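Local coordinates for actin-related protein 8 (Homo sapiens, PDB 4FO0) that binds ATP, hydrolyses it only weakly, and serves as a proposed core subunit of the INO80 chromatin remodelling complex in transcription, DNA replication and probably DNA repair, at residues Asp58-Arg63 with Ile151-Arg156; Ser107-Met112 with Tyr346-Gly351; Lys194-Tyr199 with Met225-Ile230; Lys80-Ala85 with Lys354-Met359. All coordinates share one frame; numbering follows the deposited sequence.

Overall arrangement
From the N terminus, the chain runs through one partner of three contacts before any of them closes. Interaction 1 closes first, when strands 149-152 and 155-156 meet the loop 58-63 beside the nucleotide site. Its span crosses those of interactions 2 and 4, which have opened by then at helices 102-109 and 71-88. Interaction 3 follows in series: a short local closure farther along the mixed sheet that interaction 1 also reaches. The chain then returns through strand 343-350, completing interaction 2 against helix 102-109, and through helix 353-359, completing interaction 4 against helix 71-88. Interaction 3 thus lies within the span of interaction 2, and that within interaction 4.

Interaction 1 of 4, residues Asp58-Arg63 with Ile151-Arg156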
loop_
_atom_site.group_PDB
_atom_site.type_symbol
_atom_site.label_atom_id
_atom_site.label_comp_id
_atom_site.label_asym_id
_atom_site.label_seq_id
_atom_site.Cartn_x
_atom_site.Cartn_y
_atom_site.Cartn_z
ATOM N N ASP A 58 10.431 -11.052 9.087
ATOM C CA ASP A 58 10.153 -10.802 7.679
ATOM C C ASP A 58 10.816 -9.503 7.235
ATOM O O ASP A 58 11.014 -8.578 8.021
ATOM C CB ASP A 58 8.641 -10.743 7.404
ATOM C CG ASP A 58 8.078 -12.071 6.900
ATOM O OD1 ASP A 58 8.799 -12.807 6.187
ATOM O OD2 ASP A 58 6.907 -12.376 7.214
ATOM N N SER A 59 11.158 -9.430 5.963
ATOM C CA SER A 59 11.655 -8.185 5.417
ATOM C C SER A 59 10.491 -7.199 5.307
ATOM O O SER A 59 9.356 -7.591 5.031
ATOM C CB SER A 59 12.269 -8.443 4.044
ATOM O OG SER A 59 12.822 -9.751 3.987
ATOM N N TRP A 60 10.771 -5.924 5.537
ATOM C CA TRP A 60 9.792 -4.880 5.303
ATOM C C TRP A 60 10.324 -3.800 4.341
ATOM O O TRP A 60 9.966 -3.778 3.156
ATOM C CB TRP A 60 9.381 -4.263 6.623
ATOM C CG TRP A 60 8.347 -3.210 6.478
ATOM C CD1 TRP A 60 7.705 -2.834 5.330
ATOM C CD2 TRP A 60 7.830 -2.381 7.523
ATOM N NE1 TRP A 60 6.823 -1.815 5.600
ATOM C CE2 TRP A 60 6.881 -1.517 6.936
ATOM C CE3 TRP A 60 8.077 -2.284 8.900
ATOM C CZ2 TRP A 60 6.179 -0.572 7.675
ATOM C CZ3 TRP A 60 7.382 -1.349 9.633
ATOM C CH2 TRP A 60 6.441 -0.503 9.020
ATOM N N LEU A 61 11.176 -2.910 4.848
ATOM C CA LEU A 61 11.802 -1.905 3.995
ATOM C C LEU A 61 13.005 -2.467 3.236
ATOM O O LEU A 61 13.511 -1.837 2.317
ATOM C CB LEU A 61 12.229 -0.659 4.777
ATOM C CG LEU A 61 11.204 0.163 5.548
ATOM C CD1 LEU A 61 11.799 1.533 5.815
ATOM C CD2 LEU A 61 9.865 0.281 4.819
ATOM N N LEU A 62 13.487 -3.638 3.616
ATOM C CA LEU A 62 14.488 -4.286 2.780
ATOM C C LEU A 62 13.827 -5.327 1.885
ATOM O O LEU A 62 12.681 -5.734 2.119
ATOM C CB LEU A 62 15.591 -4.918 3.613
ATOM C CG LEU A 62 16.582 -3.962 4.261
ATOM C CD1 LEU A 62 17.797 -4.748 4.690
ATOM C CD2 LEU A 62 16.981 -2.870 3.290
ATOM N N ARG A 63 14.549 -5.747 0.853
ATOM C CA ARG A 63 14.017 -6.677 -0.133
ATOM C C ARG A 63 15.196 -7.237 -0.892
ATOM O O ARG A 63 16.293 -6.686 -0.810
ATOM C CB ARG A 63 13.057 -5.955 -1.092
ATOM C CG ARG A 63 13.646 -4.694 -1.734
ATOM C CD ARG A 63 12.641 -3.998 -2.634
ATOM N NE ARG A 63 12.133 -4.879 -3.685
ATOM C CZ ARG A 63 11.142 -4.558 -4.510
ATOM N NH1 ARG A 63 10.549 -3.381 -4.405
ATOM N NH2 ARG A 63 10.740 -5.412 -5.436
ATOM N N ILE A 151 8.385 -12.785 13.513
ATOM C CA ILE A 151 7.478 -11.795 12.948
ATOM C C ILE A 151 7.121 -12.161 11.519
ATOM O O ILE A 151 8.007 -12.390 10.688
ATOM C CB ILE A 151 8.106 -10.402 12.972
ATOM C CG1 ILE A 151 8.529 -10.048 14.396
ATOM C CG2 ILE A 151 7.142 -9.365 12.398
ATOM C CD1 ILE A 151 7.390 -9.979 15.369
ATOM N N HIS A 152 5.819 -12.212 11.242
ATOM C CA HIS A 152 5.323 -12.592 9.919
ATOM C C HIS A 152 4.358 -11.573 9.328
ATOM O O HIS A 152 3.364 -11.183 9.958
ATOM C CB HIS A 152 4.666 -13.984 9.948
ATOM C CG HIS A 152 5.598 -15.079 10.370
ATOM N ND1 HIS A 152 5.545 -15.667 11.617
ATOM C CD2 HIS A 152 6.621 -15.678 9.715
ATOM C CE1 HIS A 152 6.494 -16.581 11.713
ATOM N NE2 HIS A 152 7.161 -16.607 10.573
ATOM N N TRP A 153 4.679 -11.139 8.116
ATOM C CA TRP A 153 3.770 -10.367 7.294
ATOM C C TRP A 153 3.245 -11.301 6.216
ATOM O O TRP A 153 3.964 -11.617 5.277
ATOM C CB TRP A 153 4.514 -9.224 6.623
ATOM C CG TRP A 153 5.086 -8.211 7.553
ATOM C CD1 TRP A 153 6.332 -8.223 8.111
ATOM C CD2 TRP A 153 4.451 -7.006 8.015
ATOM N NE1 TRP A 153 6.511 -7.102 8.898
ATOM C CE2 TRP A 153 5.373 -6.342 8.859
ATOM C CE3 TRP A 153 3.194 -6.427 7.802
ATOM C CZ2 TRP A 153 5.078 -5.127 9.484
ATOM C CZ3 TRP A 153 2.899 -5.214 8.428
ATOM C CH2 TRP A 153 3.837 -4.581 9.257
ATOM N N PRO A 154 1.994 -11.755 6.349
ATOM C CA PRO A 154 1.391 -12.740 5.446
ATOM C C PRO A 154 1.315 -12.244 4.010
ATOM O O PRO A 154 1.136 -13.035 3.090
ATOM C CB PRO A 154 -0.017 -12.905 6.005
ATOM C CG PRO A 154 0.098 -12.515 7.433
ATOM C CD PRO A 154 1.101 -11.409 7.463
ATOM N N ILE A 155 1.441 -10.940 3.814
ATOM C CA ILE A 155 1.394 -10.401 2.472
ATOM C C ILE A 155 2.579 -9.483 2.205
ATOM O O ILE A 155 2.922 -8.635 3.032
ATOM C CB ILE A 155 0.061 -9.682 2.224
ATOM C CG1 ILE A 155 -1.089 -10.659 2.476
ATOM C CG2 ILE A 155 0.008 -9.100 0.804
ATOM C CD1 ILE A 155 -2.433 -10.069 2.230
ATOM N N ARG A 156 3.214 -9.685 1.058
ATOM C CA ARG A 156 4.359 -8.882 0.633
ATOM C C ARG A 156 4.155 -8.534 -0.825
ATOM O O ARG A 156 3.778 -9.400 -1.626
ATOM C CB ARG A 156 5.686 -9.655 0.776
ATOM C CG ARG A 156 6.050 -10.109 2.197
ATOM C CD ARG A 156 6.552 -8.970 3.082
ATOM N NE ARG A 156 5.451 -8.110 3.510
ATOM C CZ ARG A 156 5.580 -7.020 4.262
ATOM N NH1 ARG A 156 6.777 -6.631 4.683
ATOM N NH2 ARG A 156 4.502 -6.309 4.586
#
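The indole of Trp60 overlaps that of Trp153 at a slant, with CZ2 of Trp153 standing over one face of the Trp60 ring, 4.2 Å from its CE3. The six-membered rings of this oblique pair are 5.3 Å apart at their centroids and their planes meet at 43°. Leu61 CD2 lies over the opposite face of Trp60. With CG turned anti to the backbone N (chi1 -178°), the Trp60 ring reaches into the cleft, where its NE1 is hydrogen-bonded to Asp255, a residue of the ATP site. Arg156 lies between the indoles, its NH2 over one face of Trp153 and its NH1 4.0 Å from Trp60 CD1. Its chain folds back at chi2 and chi3, bringing CB of Trp153 over the centre of the guanidinium, and NH1 donates 2.8 Å to Ser59 O, in the carbonyl plane and on a lone pair. NE gives a nearly straight bond of 2.6 Å to Ile155 O, the carbonyl just before it in the chain, while NH2 reaches the carbonyl of Ser24 in the ATP site. At the outer end Asp58 N donates to Ile151 O over 3.2 Å. Asp58 OD2 accepts Trp153 N at 2.7 Å through its anti lone pair, and OD1 is bonded to Tyr56 OH. The edge of the Trp153 indole, at CD1, rests against Asp58 CB. Arg156 therefore spends its donors on main-chain carbonyls and Asp58 accepts a main-chain N-H, which suggests that both charged groups serve mainly to hold main-chain groups together beside the nucleotide site.

Interaction 2 of 4, residues Ser107-Met112 with Tyr346-Gly351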
loop_
_atom_site.group_PDB
_atom_site.type_symbol
_atom_site.label_atom_id
_atom_site.label_comp_id
_atom_site.label_asym_id
_atom_site.label_seq_id
_atom_site.Cartn_x
_atom_site.Cartn_y
_atom_site.Cartn_z
ATOM N N SER A 107 27.466 19.101 6.847
ATOM C CA SER A 107 28.302 19.930 7.715
ATOM C C SER A 107 27.554 20.446 8.934
ATOM O O SER A 107 28.008 20.296 10.065
ATOM C CB SER A 107 28.877 21.111 6.946
ATOM O OG SER A 107 29.952 20.680 6.140
ATOM N N TYR A 108 26.417 21.077 8.692
ATOM C CA TYR A 108 25.567 21.542 9.774
ATOM C C TYR A 108 25.015 20.366 10.587
ATOM O O TYR A 108 24.914 20.425 11.814
ATOM C CB TYR A 108 24.402 22.336 9.189
ATOM C CG TYR A 108 23.341 22.723 10.194
ATOM C CD1 TYR A 108 22.381 21.806 10.600
ATOM C CD2 TYR A 108 23.290 24.013 10.724
ATOM C CE1 TYR A 108 21.403 22.151 11.509
ATOM C CE2 TYR A 108 22.313 24.375 11.640
ATOM C CZ TYR A 108 21.368 23.436 12.028
ATOM O OH TYR A 108 20.386 23.772 12.937
ATOM N N ASN A 109 24.652 19.295 9.898
ATOM C CA ASN A 109 23.891 18.246 10.539
ATOM C C ASN A 109 24.637 17.464 11.596
ATOM O O ASN A 109 24.089 17.129 12.655
ATOM C CB ASN A 109 23.219 17.328 9.512
ATOM C CG ASN A 109 21.863 17.846 9.091
ATOM O OD1 ASN A 109 21.237 18.628 9.811
ATOM N ND2 ASN A 109 21.416 17.441 7.900
ATOM N N LYS A 110 25.891 17.159 11.348
ATOM C CA LYS A 110 26.489 16.254 12.305
ATOM C C LYS A 110 27.270 16.942 13.435
ATOM O O LYS A 110 28.054 16.322 14.158
ATOM C CB LYS A 110 27.125 15.044 11.608
ATOM C CG LYS A 110 26.065 14.345 10.669
ATOM C CD LYS A 110 25.693 12.865 11.034
ATOM C CE LYS A 110 26.501 11.847 10.209
ATOM N NZ LYS A 110 26.267 10.405 10.554
ATOM N N GLN A 111 26.957 18.230 13.584
ATOM C CA GLN A 111 27.135 19.006 14.802
ATOM C C GLN A 111 25.861 18.947 15.659
ATOM O O GLN A 111 25.854 19.418 16.793
ATOM C CB GLN A 111 27.363 20.482 14.448
ATOM C CG GLN A 111 28.636 20.791 13.672
ATOM C CD GLN A 111 28.885 22.290 13.498
ATOM O OE1 GLN A 111 27.977 23.058 13.167
ATOM N NE2 GLN A 111 30.128 22.708 13.728
ATOM N N MET A 112 24.774 18.411 15.109
ATOM C CA MET A 112 23.498 18.359 15.832
ATOM C C MET A 112 23.417 17.188 16.809
ATOM O O MET A 112 23.698 16.037 16.446
ATOM C CB MET A 112 22.305 18.260 14.867
ATOM C CG MET A 112 22.145 19.416 13.891
ATOM S SD MET A 112 21.943 21.052 14.632
ATOM C CE MET A 112 21.800 20.656 16.378
ATOM N N TYR A 346 15.139 15.906 17.549
ATOM C CA TYR A 346 16.262 16.157 16.650
ATOM C C TYR A 346 16.041 17.372 15.743
ATOM O O TYR A 346 14.994 17.500 15.095
ATOM C CB TYR A 346 16.473 14.953 15.740
ATOM C CG TYR A 346 17.167 13.775 16.375
ATOM C CD1 TYR A 346 18.549 13.635 16.283
ATOM C CD2 TYR A 346 16.444 12.778 17.021
ATOM C CE1 TYR A 346 19.198 12.553 16.837
ATOM C CE2 TYR A 346 17.091 11.682 17.593
ATOM C CZ TYR A 346 18.466 11.581 17.498
ATOM O OH TYR A 346 19.127 10.507 18.050
ATOM N N GLN A 347 17.034 18.255 15.691
ATOM C CA GLN A 347 17.103 19.270 14.639
ATOM C C GLN A 347 17.820 18.693 13.431
ATOM O O GLN A 347 18.838 18.006 13.563
ATOM C CB GLN A 347 17.900 20.494 15.094
ATOM C CG GLN A 347 17.447 21.111 16.388
ATOM C CD GLN A 347 15.987 21.489 16.356
ATOM O OE1 GLN A 347 15.526 22.179 15.443
ATOM N NE2 GLN A 347 15.241 21.030 17.352
ATOM N N PHE A 348 17.311 18.960 12.240
ATOM C CA PHE A 348 18.216 18.856 11.104
ATOM C C PHE A 348 17.773 19.511 9.830
ATOM O O PHE A 348 16.617 19.919 9.678
ATOM C CB PHE A 348 18.717 17.436 10.873
ATOM C CG PHE A 348 17.863 16.628 9.975
ATOM C CD1 PHE A 348 18.449 15.732 9.079
ATOM C CD2 PHE A 348 16.484 16.715 10.046
ATOM C CE1 PHE A 348 17.673 14.955 8.251
ATOM C CE2 PHE A 348 15.691 15.946 9.212
ATOM C CZ PHE A 348 16.286 15.063 8.317
ATOM N N ARG A 349 18.734 19.643 8.928
ATOM C CA ARG A 349 18.539 20.444 7.731
ATOM C C ARG A 349 18.377 19.560 6.500
ATOM O O ARG A 349 19.186 18.668 6.265
ATOM C CB ARG A 349 19.722 21.374 7.575
ATOM C CG ARG A 349 19.395 22.667 6.915
ATOM C CD ARG A 349 20.571 23.598 7.063
ATOM N NE ARG A 349 20.343 24.546 8.144
ATOM C CZ ARG A 349 21.266 25.386 8.590
ATOM N NH1 ARG A 349 22.480 25.371 8.053
ATOM N NH2 ARG A 349 20.982 26.229 9.574
ATOM N N LEU A 350 17.312 19.790 5.736
ATOM C CA LEU A 350 17.061 19.001 4.533
ATOM C C LEU A 350 16.889 19.845 3.295
ATOM O O LEU A 350 16.287 20.928 3.335
ATOM C CB LEU A 350 15.816 18.138 4.703
ATOM C CG LEU A 350 16.143 16.750 5.226
ATOM C CD1 LEU A 350 14.914 15.871 5.198
ATOM C CD2 LEU A 350 17.285 16.168 4.408
ATOM N N GLY A 351 17.381 19.313 2.183
ATOM C CA GLY A 351 17.197 19.952 0.893
ATOM C C GLY A 351 16.344 19.180 -0.095
ATOM O O GLY A 351 15.138 18.988 0.084
#
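A cation-pi stack and a two-point amide-to-backbone bond together seat the C-terminal end of helix 102-109 against strand 343-350. The guanidinium of Arg349 lies over one face of the Tyr108 ring, CZ being 3.6 Å from the ring centroid and the planes 29° apart, displaced toward the CD2-CE2 side. Tyr108 offers this face because its CG stands anti to the backbone N (chi1 172°), while Arg349 bends at chi3 to bring its flat end across. NE of Arg349 also makes a salt bridge with Asp331 on the adjoining strand. Beside the stack, Asn109 grips both backbone polar groups of Arg349: OD1 accepts Arg349 N at 2.8 Å, and ND2 donates to Arg349 O at 3.0 Å, each bond lying in the carbonyl plane of its acceptor. Strand 343-350 is the middle strand of a three-stranded antiparallel sheet. Phe348 and Leu350 bond to strand 330-336 on one edge; Arg349 turns its N-H and C=O to the other, where the Asn109 amide probably stands in for strand pairing. ND2 also donates to Ala294 O. Beyond the helix end, the bent Met112 side chain sets CG 3.6 Å from Gln347 O, with SD and CE alongside Gln347 CB.

Interaction 3 of 4, residues Lys194-Tyr199 with Met225-Ile230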
loop_
_atom_site.group_PDB
_atom_site.type_symbol
_atom_site.label_atom_id
_atom_site.label_comp_id
_atom_site.label_asym_id
_atom_site.label_seq_id
_atom_site.Cartn_x
_atom_site.Cartn_y
_atom_site.Cartn_z
ATOM N N LYS A 194 -18.258 -17.184 16.852
ATOM C CA LYS A 194 -19.360 -18.130 16.732
ATOM C C LYS A 194 -20.549 -17.530 15.986
ATOM O O LYS A 194 -21.430 -18.267 15.547
ATOM C CB LYS A 194 -19.805 -18.604 18.114
ATOM C CG LYS A 194 -20.341 -17.489 18.998
ATOM C CD LYS A 194 -20.747 -18.033 20.352
ATOM C CE LYS A 194 -21.522 -17.005 21.162
ATOM N NZ LYS A 194 -22.297 -17.669 22.250
ATOM N N ASP A 195 -20.571 -16.201 15.840
ATOM C CA ASP A 195 -21.688 -15.514 15.182
ATOM C C ASP A 195 -21.532 -15.301 13.692
ATOM O O ASP A 195 -22.453 -14.804 13.047
ATOM C CB ASP A 195 -21.957 -14.152 15.818
ATOM C CG ASP A 195 -22.501 -14.268 17.220
ATOM O OD1 ASP A 195 -22.802 -15.408 17.642
ATOM O OD2 ASP A 195 -22.628 -13.220 17.896
ATOM N N LEU A 196 -20.378 -15.653 13.137
ATOM C CA LEU A 196 -20.131 -15.323 11.740
ATOM C C LEU A 196 -21.140 -15.978 10.797
ATOM O O LEU A 196 -21.321 -15.528 9.664
ATOM C CB LEU A 196 -18.681 -15.624 11.343
ATOM C CG LEU A 196 -17.687 -14.628 11.963
ATOM C CD1 LEU A 196 -16.253 -14.952 11.608
ATOM C CD2 LEU A 196 -18.008 -13.204 11.546
ATOM N N LYS A 197 -21.809 -17.022 11.275
ATOM C CA LYS A 197 -22.851 -17.689 10.494
ATOM C C LYS A 197 -23.982 -16.747 10.070
ATOM O O LYS A 197 -24.677 -17.015 9.086
ATOM C CB LYS A 197 -23.426 -18.874 11.266
ATOM C CG LYS A 197 -24.033 -18.517 12.606
ATOM C CD LYS A 197 -24.352 -19.790 13.383
ATOM C CE LYS A 197 -24.835 -19.503 14.797
ATOM N NZ LYS A 197 -24.684 -20.699 15.680
ATOM N N TYR A 198 -24.164 -15.652 10.804
ATOM C CA TYR A 198 -25.177 -14.661 10.457
ATOM C C TYR A 198 -24.611 -13.572 9.561
ATOM O O TYR A 198 -25.326 -12.649 9.177
ATOM C CB TYR A 198 -25.762 -14.003 11.707
ATOM C CG TYR A 198 -26.187 -14.973 12.785
ATOM C CD1 TYR A 198 -26.953 -16.093 12.482
ATOM C CD2 TYR A 198 -25.813 -14.773 14.111
ATOM C CE1 TYR A 198 -27.345 -16.988 13.478
ATOM C CE2 TYR A 198 -26.199 -15.659 15.111
ATOM C CZ TYR A 198 -26.965 -16.763 14.789
ATOM O OH TYR A 198 -27.342 -17.647 15.780
ATOM N N TYR A 199 -23.327 -13.668 9.230
ATOM C CA TYR A 199 -22.691 -12.652 8.396
ATOM C C TYR A 199 -22.304 -13.147 7.016
ATOM O O TYR A 199 -22.101 -14.340 6.790
ATOM C CB TYR A 199 -21.451 -12.087 9.076
ATOM C CG TYR A 199 -21.766 -11.211 10.247
ATOM C CD1 TYR A 199 -21.756 -9.827 10.126
ATOM C CD2 TYR A 199 -22.085 -11.763 11.476
ATOM C CE1 TYR A 199 -22.044 -9.014 11.213
ATOM C CE2 TYR A 199 -22.379 -10.966 12.557
ATOM C CZ TYR A 199 -22.362 -9.592 12.435
ATOM O OH TYR A 199 -22.661 -8.802 13.541
ATOM N N MET A 225 -13.705 -19.955 8.783
ATOM C CA MET A 225 -14.113 -18.860 9.648
ATOM C C MET A 225 -15.623 -18.863 9.910
ATOM O O MET A 225 -16.072 -18.420 10.971
ATOM C CB MET A 225 -13.676 -17.522 9.066
ATOM C CG MET A 225 -12.224 -17.181 9.309
ATOM S SD MET A 225 -11.811 -15.645 8.468
ATOM C CE MET A 225 -11.979 -14.446 9.780
ATOM N N GLY A 226 -16.403 -19.345 8.946
ATOM C CA GLY A 226 -17.813 -19.577 9.178
ATOM C C GLY A 226 -18.807 -18.562 8.652
ATOM O O GLY A 226 -19.966 -18.562 9.069
ATOM N N PHE A 227 -18.362 -17.694 7.750
ATOM C CA PHE A 227 -19.277 -16.823 7.036
ATOM C C PHE A 227 -20.211 -17.686 6.218
ATOM O O PHE A 227 -19.830 -18.768 5.792
ATOM C CB PHE A 227 -18.510 -15.928 6.089
ATOM C CG PHE A 227 -17.820 -14.799 6.762
ATOM C CD1 PHE A 227 -18.440 -13.561 6.867
ATOM C CD2 PHE A 227 -16.549 -14.964 7.281
ATOM C CE1 PHE A 227 -17.807 -12.502 7.484
ATOM C CE2 PHE A 227 -15.907 -13.914 7.904
ATOM C CZ PHE A 227 -16.544 -12.674 8.005
ATOM N N SER A 228 -21.421 -17.205 5.968
ATOM C CA SER A 228 -22.401 -18.021 5.272
ATOM C C SER A 228 -22.315 -17.794 3.780
ATOM O O SER A 228 -22.667 -18.670 2.978
ATOM C CB SER A 228 -23.814 -17.724 5.768
ATOM O OG SER A 228 -24.174 -16.406 5.439
ATOM N N GLY A 229 -21.839 -16.616 3.404
ATOM C CA GLY A 229 -21.648 -16.314 2.000
ATOM C C GLY A 229 -20.576 -15.271 1.797
ATOM O O GLY A 229 -20.164 -14.609 2.739
ATOM N N ILE A 230 -20.145 -15.113 0.553
ATOM C CA ILE A 230 -19.058 -14.217 0.227
ATOM C C ILE A 230 -19.240 -13.678 -1.174
ATOM O O ILE A 230 -19.844 -14.324 -2.032
ATOM C CB ILE A 230 -17.696 -14.962 0.258
ATOM C CG1 ILE A 230 -16.533 -14.000 0.006
ATOM C CG2 ILE A 230 -17.660 -16.058 -0.795
ATOM C CD1 ILE A 230 -15.161 -14.665 0.171
#
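Leu196 and Phe227 form the apolar centre. The CD2 methyl of Leu196 stands over one face of the phenyl ring, 4.3 Å from its centroid, in a CH-pi contact, while CD1 lies 3.9 Å from Phe227 CE2 and also reaches the CB of Met225. Elsewhere around the ring, CE1 meets Tyr199 CB at 4.0 Å, and Ile18 of strand 17-21 adds to the packing. With an alanine in place of Phe227, the Leu196 methyls and Tyr199 CB would probably lose the surface they pack on, leaving a gap beside strand 17-21. Further out, Phe227 CA points its hydrogen at Leu196 O, 3.6 Å away. Gly226 leaves helix 211-225 with a positive phi of 101°, where a CB would collide with the preceding carbonyl. At the polar edge Tyr199 O takes two donors from Ser228. The backbone N arrives almost along the C=O axis at 3.1 Å with an N-H...O angle of 177°; OG, 3.2 Å away, sits above the carbonyl plane. Just past this point Gly229 pairs with Cys201. Strands 200-205 and 229-234 run on in parallel, joined by helix 211-225: a contact at the N-terminal ends of both strands of a beta-alpha-beta crossover in the actin fold.

Interaction 4 of 4, residues Lys80-Ala85 with Lys354-Met359; sequences KMVDQA and KLQAPM
Helices 80-85 and 354-359 cross steeply, their short axes 9.8 Å apart at closest approach and their directions 115° from each other, with Val82 facing Gln356. This is plain helix packing away from the ATP site, joining helix 71-88 to helix 353-359, which directly follows strand 343-350 in the actin fold. Val82 supplies the apolar bridge, its CG1 touching Met359 CB at 3.7 Å. Met359 extends as far as SD and then turns at chi3 (45°), which brings CE alongside both Val82 CG1 and the methyl of Ala85, the latter 3.9 Å away. The second helix kinks at Pro358, which has no N-H to bond to the turn before. To one side of this apolar patch, the extended chain of Gln356 carries NE2 to the syn side of Asp83 OD1, donating over 3.0 Å, with amide and carboxylate nearly coplanar. If an alanine stood at Asp83, the Gln356 amide would lose this acceptor and its end would probably be freer to turn. The chemistry is thus divided: aliphatic carbons of Val82, Ala85 and Met359 meet at the crossing, while a single bond to a probably charged carboxylate probably helps to fix the orientation of the Gln356 amide.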
loop_
_atom_site.group_PDB
_atom_site.type_symbol
_atom_site.label_atom_id
_atom_site.label_comp_id
_atom_site.label_asym_id
_atom_site.label_seq_id
_atom_site.Cartn_x
_atom_site.Cartn_y
_atom_site.Cartn_z
ATOM N N LYS A 80 20.268 10.494 -11.214
ATOM C CA LYS A 80 20.582 11.477 -12.248
ATOM C C LYS A 80 19.392 11.740 -13.173
ATOM O O LYS A 80 19.212 12.853 -13.653
ATOM C CB LYS A 80 21.803 11.050 -13.060
ATOM C CG LYS A 80 23.107 11.210 -12.321
ATOM C CD LYS A 80 24.182 10.527 -13.081
ATOM C CE LYS A 80 25.446 10.383 -12.288
ATOM N NZ LYS A 80 26.166 9.169 -12.794
ATOM N N MET A 81 18.573 10.726 -13.428
ATOM C CA MET A 81 17.348 10.967 -14.183
ATOM C C MET A 81 16.348 11.809 -13.384
ATOM O O MET A 81 15.737 12.735 -13.926
ATOM C CB MET A 81 16.733 9.654 -14.658
ATOM C CG MET A 81 17.690 8.828 -15.518
ATOM S SD MET A 81 18.304 9.737 -16.971
ATOM C CE MET A 81 16.773 10.331 -17.709
ATOM N N VAL A 82 16.204 11.499 -12.094
ATOM C CA VAL A 82 15.385 12.306 -11.184
ATOM C C VAL A 82 15.849 13.752 -11.210
ATOM O O VAL A 82 15.063 14.677 -11.412
ATOM C CB VAL A 82 15.453 11.791 -9.710
ATOM C CG1 VAL A 82 14.521 12.590 -8.830
ATOM C CG2 VAL A 82 15.082 10.306 -9.634
ATOM N N ASP A 83 17.146 13.941 -11.012
ATOM C CA ASP A 83 17.721 15.270 -10.994
ATOM C C ASP A 83 17.481 16.010 -12.296
ATOM O O ASP A 83 17.210 17.208 -12.287
ATOM C CB ASP A 83 19.213 15.198 -10.672
ATOM C CG ASP A 83 19.485 15.200 -9.155
ATOM O OD1 ASP A 83 18.522 15.398 -8.378
ATOM O OD2 ASP A 83 20.656 15.026 -8.738
ATOM N N GLN A 84 17.561 15.288 -13.410
ATOM C CA GLN A 84 17.388 15.890 -14.721
ATOM C C GLN A 84 15.958 16.375 -14.906
ATOM O O GLN A 84 15.714 17.451 -15.463
ATOM C CB GLN A 84 17.754 14.893 -15.818
ATOM C CG GLN A 84 17.461 15.413 -17.214
ATOM C CD GLN A 84 17.605 14.353 -18.277
ATOM O OE1 GLN A 84 18.449 13.460 -18.183
ATOM N NE2 GLN A 84 16.770 14.441 -19.299
ATOM N N ALA A 85 15.022 15.562 -14.431
ATOM C CA ALA A 85 13.608 15.890 -14.460
ATOM C C ALA A 85 13.285 17.060 -13.549
ATOM O O ALA A 85 12.367 17.825 -13.818
ATOM C CB ALA A 85 12.785 14.672 -14.059
ATOM N N LYS A 354 13.992 15.728 -0.045
ATOM C CA LYS A 354 12.548 15.715 0.202
ATOM C C LYS A 354 11.732 15.567 -1.065
ATOM O O LYS A 354 10.590 15.116 -1.008
ATOM C CB LYS A 354 12.093 16.973 0.947
ATOM C CG LYS A 354 12.625 17.089 2.365
ATOM C CD LYS A 354 12.136 18.359 3.012
ATOM C CE LYS A 354 12.805 19.573 2.411
ATOM N NZ LYS A 354 12.154 20.785 2.950
ATOM N N LEU A 355 12.313 15.966 -2.197
ATOM C CA LEU A 355 11.642 15.889 -3.497
ATOM C C LEU A 355 12.174 14.746 -4.363
ATOM O O LEU A 355 11.427 14.100 -5.067
ATOM C CB LEU A 355 11.776 17.208 -4.249
ATOM C CG LEU A 355 11.274 17.253 -5.695
ATOM C CD1 LEU A 355 9.748 17.134 -5.781
ATOM C CD2 LEU A 355 11.728 18.549 -6.307
ATOM N N GLN A 356 13.473 14.497 -4.289
ATOM C CA GLN A 356 14.073 13.389 -5.009
ATOM C C GLN A 356 13.406 12.049 -4.706
ATOM O O GLN A 356 13.049 11.305 -5.620
ATOM C CB GLN A 356 15.562 13.305 -4.693
ATOM C CG GLN A 356 16.360 14.494 -5.194
ATOM C CD GLN A 356 17.768 14.492 -4.646
ATOM O OE1 GLN A 356 17.970 14.464 -3.434
ATOM N NE2 GLN A 356 18.747 14.486 -5.530
ATOM N N ALA A 357 13.242 11.741 -3.422
ATOM C CA ALA A 357 12.783 10.422 -3.009
ATOM C C ALA A 357 11.409 10.029 -3.584
ATOM O O ALA A 357 11.254 8.948 -4.138
ATOM C CB ALA A 357 12.784 10.325 -1.501
ATOM N N PRO A 358 10.405 10.902 -3.434
ATOM C CA PRO A 358 9.069 10.613 -3.975
ATOM C C PRO A 358 9.109 10.466 -5.486
ATOM O O PRO A 358 8.339 9.695 -6.051
ATOM C CB PRO A 358 8.254 11.866 -3.617
ATOM C CG PRO A 358 9.007 12.511 -2.513
ATOM C CD PRO A 358 10.455 12.153 -2.661
ATOM N N MET A 359 9.996 11.211 -6.137
ATOM C CA MET A 359 10.122 11.139 -7.587
ATOM C C MET A 359 10.795 9.868 -8.082
ATOM O O MET A 359 10.824 9.625 -9.280
ATOM C CB MET A 359 10.880 12.339 -8.128
ATOM C CG MET A 359 10.083 13.613 -8.088
ATOM S SD MET A 359 10.941 14.912 -8.967
ATOM C CE MET A 359 11.439 14.024 -10.442
#